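Long-range contact in ribosomal-protein-alanine acetyltransferase (Clostridium acetobutylicum, PDB 3DNS), which probably acetylates the N-terminal alanine of ribosomal proteins, this chain being the N-terminal GNAT-type domain of a longer enzyme: residues F97-I108 against D120-N130. Numbering follows the deposited sequence.
Sequences FVELGFAFEGII and DEFLFGMDYKN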
ATOM      1  N   PHE A  97       9.860   0.381  16.571  1.00 29.71           N
ATOM      2  CA  PHE A  97      10.882  -0.609  16.905  1.00 29.44           C
ATOM      3  C   PHE A  97      11.548  -0.281  18.232  1.00 29.59           C
ATOM      4  O   PHE A  97      11.795  -1.160  19.089  1.00 32.03           O
ATOM      5  CB  PHE A  97      11.958  -0.653  15.842  1.00 29.24           C
ATOM      6  CG  PHE A  97      11.515  -1.259  14.576  1.00 29.44           C
ATOM      7  CD1 PHE A  97      11.672  -2.614  14.361  1.00 25.62           C
ATOM      8  CD2 PHE A  97      10.946  -0.452  13.567  1.00 30.50           C
ATOM      9  CE1 PHE A  97      11.232  -3.184  13.174  1.00 29.07           C
ATOM     10  CE2 PHE A  97      10.515  -1.006  12.405  1.00 30.43           C
ATOM     11  CZ  PHE A  97      10.670  -2.383  12.190  1.00 30.27           C
ATOM     12  N   VAL A  98      11.892   0.979  18.398  1.00 29.71           N
ATOM     13  CA  VAL A  98      12.596   1.409  19.615  1.00 29.61           C
ATOM     14  C   VAL A  98      11.648   1.289  20.837  1.00 29.09           C
ATOM     15  O   VAL A  98      12.052   0.869  21.926  1.00 29.21           O
ATOM     16  CB  VAL A  98      13.241   2.837  19.390  1.00 29.88           C
ATOM     17  CG1 VAL A  98      13.966   3.369  20.625  1.00 29.91           C
ATOM     18  CG2 VAL A  98      14.227   2.761  18.203  1.00 30.98           C
ATOM     19  N   GLU A  99      10.384   1.640  20.652  1.00 29.15           N
ATOM     20  CA  GLU A  99       9.408   1.552  21.742  1.00 28.56           C
ATOM     21  C   GLU A  99       9.088   0.099  22.168  1.00 28.23           C
ATOM     22  O   GLU A  99       8.655  -0.146  23.293  1.00 28.02           O
ATOM     23  CB  GLU A  99       8.126   2.297  21.336  1.00 28.43           C
ATOM     24  CG  GLU A  99       8.385   3.792  21.155  1.00 28.53           C
ATOM     25  CD  GLU A  99       7.175   4.582  20.675  1.00 29.30           C
ATOM     26  OE1 GLU A  99       6.199   3.968  20.192  1.00 29.92           O
ATOM     27  OE2 GLU A  99       7.208   5.827  20.782  1.00 25.38           O
ATOM     28  N   LEU A 100       9.270  -0.863  21.264  1.00 27.40           N
ATOM     29  CA  LEU A 100       9.045  -2.256  21.610  1.00 26.99           C
ATOM     30  C   LEU A 100      10.318  -2.903  22.182  1.00 27.53           C
ATOM     31  O   LEU A 100      10.278  -4.039  22.630  1.00 28.06           O
ATOM     32  CB  LEU A 100       8.542  -3.021  20.401  1.00 26.97           C
ATOM     33  CG  LEU A 100       7.157  -2.645  19.917  1.00 27.20           C
ATOM     34  CD1 LEU A 100       6.886  -3.330  18.538  1.00 24.39           C
ATOM     35  CD2 LEU A 100       6.107  -3.107  20.958  1.00 28.88           C
ATOM     36  N   GLY A 101      11.436  -2.176  22.197  1.00 27.16           N
ATOM     37  CA  GLY A 101      12.655  -2.710  22.753  1.00 27.43           C
ATOM     38  C   GLY A 101      13.645  -3.389  21.798  1.00 27.71           C
ATOM     39  O   GLY A 101      14.593  -4.056  22.262  1.00 27.72           O
ATOM     40  N   PHE A 102      13.461  -3.221  20.494  1.00 26.41           N
ATOM     41  CA  PHE A 102      14.444  -3.749  19.534  1.00 26.12           C
ATOM     42  C   PHE A 102      15.736  -2.971  19.594  1.00 25.86           C
ATOM     43  O   PHE A 102      15.714  -1.763  19.736  1.00 25.13           O
ATOM     44  CB  PHE A 102      13.973  -3.632  18.094  1.00 25.67           C
ATOM     45  CG  PHE A 102      12.871  -4.542  17.728  1.00 23.84           C
ATOM     46  CD1 PHE A 102      13.137  -5.748  17.116  1.00 24.33           C
ATOM     47  CD2 PHE A 102      11.562  -4.173  17.934  1.00 26.22           C
ATOM     48  CE1 PHE A 102      12.139  -6.615  16.780  1.00 24.66           C
ATOM     49  CE2 PHE A 102      10.508  -5.048  17.554  1.00 24.91           C
ATOM     50  CZ  PHE A 102      10.828  -6.261  16.969  1.00 23.84           C
ATOM     51  N   ALA A 103      16.846  -3.679  19.427  1.00 25.38           N
ATOM     52  CA  ALA A 103      18.169  -3.058  19.232  1.00 25.65           C
ATOM     53  C   ALA A 103      18.414  -2.714  17.735  1.00 25.20           C
ATOM     54  O   ALA A 103      18.030  -3.444  16.829  1.00 23.34           O
ATOM     55  CB  ALA A 103      19.279  -4.008  19.776  1.00 24.82           C
ATOM     56  N   PHE A 104      19.067  -1.581  17.490  1.00 25.62           N
ATOM     57  CA  PHE A 104      19.637  -1.276  16.181  1.00 26.05           C
ATOM     58  C   PHE A 104      20.930  -2.069  16.062  1.00 25.68           C
ATOM     59  O   PHE A 104      21.869  -1.811  16.817  1.00 26.94           O
ATOM     60  CB  PHE A 104      20.005   0.223  16.118  1.00 26.89           C
ATOM     61  CG  PHE A 104      18.840   1.139  15.780  1.00 28.22           C
ATOM     62  CD1 PHE A 104      18.566   1.484  14.461  1.00 27.28           C
ATOM     63  CD2 PHE A 104      18.055   1.701  16.779  1.00 29.36           C
ATOM     64  CE1 PHE A 104      17.545   2.403  14.137  1.00 26.39           C
ATOM     65  CE2 PHE A 104      16.995   2.609  16.444  1.00 27.46           C
ATOM     66  CZ  PHE A 104      16.769   2.948  15.121  1.00 27.95           C
ATOM     67  N   GLU A 105      20.992  -3.044  15.170  1.00 25.12           N
ATOM     68  CA  GLU A 105      22.170  -3.889  15.086  1.00 25.64           C
ATOM     69  C   GLU A 105      23.074  -3.488  13.948  1.00 24.67           C
ATOM     70  O   GLU A 105      24.243  -3.814  13.951  1.00 26.25           O
ATOM     71  CB  GLU A 105      21.802  -5.377  15.060  1.00 24.10           C
ATOM     72  CG  GLU A 105      21.131  -5.759  16.372  1.00 26.55           C
ATOM     73  CD  GLU A 105      20.962  -7.245  16.611  1.00 26.37           C
ATOM     74  OE1 GLU A 105      20.553  -7.560  17.741  1.00 28.81           O
ATOM     75  OE2 GLU A 105      21.238  -8.085  15.728  1.00 22.78           O
ATOM     76  N   GLY A 106      22.545  -2.726  13.028  1.00 25.08           N
ATOM     77  CA  GLY A 106      23.363  -2.123  11.947  1.00 25.12           C
ATOM     78  C   GLY A 106      22.594  -1.373  10.876  1.00 24.22           C
ATOM     79  O   GLY A 106      21.391  -1.223  10.971  1.00 23.59           O
ATOM     80  N   ILE A 107      23.327  -0.860   9.888  1.00 23.60           N
ATOM     81  CA  ILE A 107      22.743  -0.145   8.772  1.00 22.75           C
ATOM     82  C   ILE A 107      23.384  -0.747   7.545  1.00 22.65           C
ATOM     83  O   ILE A 107      24.618  -0.787   7.385  1.00 19.54           O
ATOM     84  CB  ILE A 107      23.011   1.377   8.827  1.00 23.13           C
ATOM     85  CG1 ILE A 107      22.271   2.016  10.009  1.00 23.37           C
ATOM     86  CG2 ILE A 107      22.562   2.102   7.527  1.00 23.33           C
ATOM     87  CD1 ILE A 107      22.939   3.257  10.443  1.00 24.32           C
ATOM     88  N   ILE A 108      22.519  -1.305   6.711  1.00 22.11           N
ATOM     89  CA  ILE A 108      22.928  -1.906   5.484  1.00 23.73           C
ATOM     90  C   ILE A 108      22.802  -0.796   4.455  1.00 24.37           C
ATOM     91  O   ILE A 108      21.702  -0.550   3.952  1.00 23.25           O
ATOM     92  CB  ILE A 108      22.004  -3.119   5.062  1.00 22.40           C
ATOM     93  CG1 ILE A 108      21.884  -4.138   6.198  1.00 24.47           C
ATOM     94  CG2 ILE A 108      22.580  -3.762   3.865  1.00 23.55           C
ATOM     95  CD1 ILE A 108      20.791  -5.180   6.007  1.00 25.04           C
ATOM     96  N   ASP A 120      19.238   3.117   2.004  1.00 26.35           N
ATOM     97  CA  ASP A 120      19.791   2.298   3.072  1.00 25.61           C
ATOM     98  C   ASP A 120      18.661   1.505   3.732  1.00 24.97           C
ATOM     99  O   ASP A 120      17.485   1.882   3.625  1.00 23.39           O
ATOM    100  CB  ASP A 120      20.469   3.183   4.119  1.00 24.71           C
ATOM    101  CG  ASP A 120      21.650   3.995   3.566  1.00 25.75           C
ATOM    102  OD1 ASP A 120      22.223   3.686   2.472  1.00 21.52           O
ATOM    103  OD2 ASP A 120      22.044   4.926   4.304  1.00 26.26           O
ATOM    104  N   GLU A 121      19.044   0.397   4.386  1.00 24.87           N
ATOM    105  CA  GLU A 121      18.190  -0.346   5.299  1.00 25.07           C
ATOM    106  C   GLU A 121      18.739  -0.435   6.735  1.00 24.84           C
ATOM    107  O   GLU A 121      19.954  -0.610   6.981  1.00 25.65           O
ATOM    108  CB  GLU A 121      17.978  -1.759   4.744  1.00 26.14           C
ATOM    109  CG  GLU A 121      17.088  -1.809   3.532  1.00 26.17           C
ATOM    110  CD  GLU A 121      16.853  -3.205   3.022  1.00 26.88           C
ATOM    111  OE1 GLU A 121      17.868  -3.860   2.627  1.00 30.31           O
ATOM    112  OE2 GLU A 121      15.658  -3.643   2.989  1.00 25.07           O
ATOM    113  N   PHE A 122      17.833  -0.338   7.694  1.00 24.47           N
ATOM    114  CA  PHE A 122      18.139  -0.630   9.099  1.00 23.72           C
ATOM    115  C   PHE A 122      18.080  -2.067   9.390  1.00 23.89           C
ATOM    116  O   PHE A 122      17.241  -2.779   8.821  1.00 22.59           O
ATOM    117  CB  PHE A 122      17.149   0.023  10.050  1.00 24.10           C
ATOM    118  CG  PHE A 122      17.275   1.484  10.123  1.00 22.70           C
ATOM    119  CD1 PHE A 122      18.499   2.075  10.476  1.00 26.17           C
ATOM    120  CD2 PHE A 122      16.193   2.282   9.917  1.00 22.60           C
ATOM    121  CE1 PHE A 122      18.616   3.459  10.583  1.00 26.37           C
ATOM    122  CE2 PHE A 122      16.294   3.634  10.037  1.00 24.13           C
ATOM    123  CZ  PHE A 122      17.502   4.240  10.351  1.00 25.55           C
ATOM    124  N   LEU A 123      18.958  -2.503  10.307  1.00 22.77           N
ATOM    125  CA  LEU A 123      18.911  -3.858  10.830  1.00 22.57           C
ATOM    126  C   LEU A 123      18.578  -3.756  12.300  1.00 22.25           C
ATOM    127  O   LEU A 123      19.364  -3.216  13.081  1.00 22.37           O
ATOM    128  CB  LEU A 123      20.254  -4.608  10.565  1.00 22.44           C
ATOM    129  CG  LEU A 123      20.337  -6.085  10.993  1.00 23.45           C
ATOM    130  CD1 LEU A 123      19.410  -6.983  10.128  1.00 22.60           C
ATOM    131  CD2 LEU A 123      21.833  -6.638  10.999  1.00 21.10           C
ATOM    132  N   PHE A 124      17.403  -4.278  12.671  1.00 22.78           N
ATOM    133  CA  PHE A 124      16.958  -4.346  14.075  1.00 22.21           C
ATOM    134  C   PHE A 124      17.046  -5.752  14.642  1.00 22.20           C
ATOM    135  O   PHE A 124      16.840  -6.691  13.927  1.00 22.80           O
ATOM    136  CB  PHE A 124      15.526  -3.874  14.172  1.00 22.27           C
ATOM    137  CG  PHE A 124      15.371  -2.442  13.941  1.00 21.37           C
ATOM    138  CD1 PHE A 124      15.639  -1.549  14.948  1.00 22.86           C
ATOM    139  CD2 PHE A 124      14.892  -1.967  12.756  1.00 22.84           C
ATOM    140  CE1 PHE A 124      15.502  -0.189  14.732  1.00 23.65           C
ATOM    141  CE2 PHE A 124      14.748  -0.588  12.552  1.00 23.55           C
ATOM    142  CZ  PHE A 124      15.057   0.281  13.536  1.00 21.43           C
ATOM    143  N   GLY A 125      17.290  -5.917  15.936  1.00 23.01           N
ATOM    144  CA  GLY A 125      17.309  -7.265  16.487  1.00 23.57           C
ATOM    145  C   GLY A 125      16.617  -7.351  17.831  1.00 24.98           C
ATOM    146  O   GLY A 125      16.534  -6.350  18.559  1.00 25.43           O
HETATM  147  N   MSE A 126      16.083  -8.544  18.130  1.00 25.28           N
HETATM  148  CA  MSE A 126      15.494  -8.839  19.426  1.00 26.55           C
HETATM  149  C   MSE A 126      15.654 -10.317  19.717  1.00 24.81           C
HETATM  150  O   MSE A 126      15.398 -11.156  18.871  1.00 23.57           O
HETATM  151  CB  MSE A 126      14.001  -8.460  19.450  1.00 25.84           C
HETATM  152  CG  MSE A 126      13.296  -8.861  20.704  1.00 27.27           C
HETATM  153 SE   MSE A 126      11.455  -8.195  20.838  0.70 30.92          SE
HETATM  154  CE  MSE A 126      11.771  -6.271  20.951  1.00 29.91           C
ATOM    155  N   ASP A 127      16.072 -10.624  20.925  1.00 25.51           N
ATOM    156  CA  ASP A 127      16.104 -12.023  21.380  1.00 26.88           C
ATOM    157  C   ASP A 127      14.960 -12.366  22.346  1.00 26.87           C
ATOM    158  O   ASP A 127      14.248 -11.463  22.820  1.00 25.96           O
ATOM    159  CB  ASP A 127      17.499 -12.439  21.869  1.00 26.17           C
ATOM    160  CG  ASP A 127      17.904 -11.791  23.125  1.00 28.77           C
ATOM    161  OD1 ASP A 127      17.073 -11.237  23.872  1.00 30.73           O
ATOM    162  OD2 ASP A 127      19.108 -11.832  23.383  1.00 35.10           O
ATOM    163  N   TYR A 128      14.758 -13.668  22.590  1.00 28.44           N
ATOM    164  CA  TYR A 128      13.683 -14.147  23.471  1.00 29.40           C
ATOM    165  C   TYR A 128      13.780 -13.513  24.869  1.00 29.85           C
ATOM    166  O   TYR A 128      12.777 -13.037  25.417  1.00 30.89           O
ATOM    167  CB  TYR A 128      13.707 -15.690  23.575  1.00 29.69           C
ATOM    168  CG  TYR A 128      12.540 -16.332  24.290  1.00 29.30           C
ATOM    169  CD1 TYR A 128      11.470 -16.873  23.573  1.00 29.47           C
ATOM    170  CD2 TYR A 128      12.522 -16.433  25.687  1.00 31.33           C
ATOM    171  CE1 TYR A 128      10.410 -17.475  24.210  1.00 30.94           C
ATOM    172  CE2 TYR A 128      11.456 -17.044  26.366  1.00 32.18           C
ATOM    173  CZ  TYR A 128      10.395 -17.566  25.621  1.00 32.98           C
ATOM    174  OH  TYR A 128       9.333 -18.166  26.273  1.00 32.30           O
ATOM    175  N   LYS A 129      14.970 -13.514  25.447  1.00 31.14           N
ATOM    176  CA  LYS A 129      15.180 -12.902  26.760  1.00 32.08           C
ATOM    177  C   LYS A 129      14.600 -11.485  26.790  1.00 32.92           C
ATOM    178  O   LYS A 129      13.871 -11.100  27.717  1.00 32.92           O
ATOM    179  CB  LYS A 129      16.655 -12.786  27.012  1.00 32.40           C
ATOM    180  CG  LYS A 129      17.318 -14.066  27.378  1.00 34.12           C
ATOM    181  CD  LYS A 129      18.647 -13.827  28.117  1.00 33.82           C
ATOM    182  CE  LYS A 129      19.878 -13.869  27.195  1.00 35.49           C
ATOM    183  NZ  LYS A 129      21.092 -14.334  27.966  1.00 34.42           N
ATOM    184  N   ASN A 130      14.984 -10.707  25.776  1.00 33.02           N
ATOM    185  CA  ASN A 130      14.492  -9.328  25.560  1.00 33.47           C
ATOM    186  C   ASN A 130      12.954  -9.301  25.470  1.00 33.43           C
ATOM    187  O   ASN A 130      12.292  -8.630  26.259  1.00 33.03           O
ATOM    188  CB  ASN A 130      15.124  -8.732  24.276  1.00 33.08           C
ATOM    189  CG  ASN A 130      14.761  -7.268  24.042  1.00 34.07           C
ATOM    190  OD1 ASN A 130      13.712  -6.768  24.512  1.00 36.35           O
ATOM    191  ND2 ASN A 130      15.607  -6.577  23.271  1.00 28.08           N
TER
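Phe124 is buried against two rings of 97-108, one over its face and one met by its edge. Phe97, from helix 95-99, makes an offset stack with it, planes 7° and centroids 4.2 Å apart. Toward the Phe104 face it turns its CE1-CZ edge, tilted, the planes 52° apart, with CZ 3.3 Å from Phe104 CE1. Phe104 in turn directs its edge at the face of Phe122. Flat, apolar rings suit this crowding, since one such as Phe104 can offer face and edge to different neighbours. Met126, present as selenomethionine, bends at chi3 (-66°), bringing CE over the face of Phe102, 3.7 Å from the centroid; Phe97 CD1 approaches the opposite face toward its rim. Strands 103-114 and 117-127 form the antiparallel hairpin that ends the GNAT-like sheet, 103-114 at one edge. A classic beta bulge interrupts the pairing: Leu123 O accepts from both Glu105 N (2.7 Å) and Gly106 N (3.2 Å), and side-chain-less Gly106 accommodates a fully extended backbone. Packing is looser farther along strand 103-114, where exposed Ile107 rests CG1 3.8 Å from Phe122 CD1. Glu105 extends past Gly125, whose missing side chain leaves room for the carboxylate to reach Lys83 and Asn85.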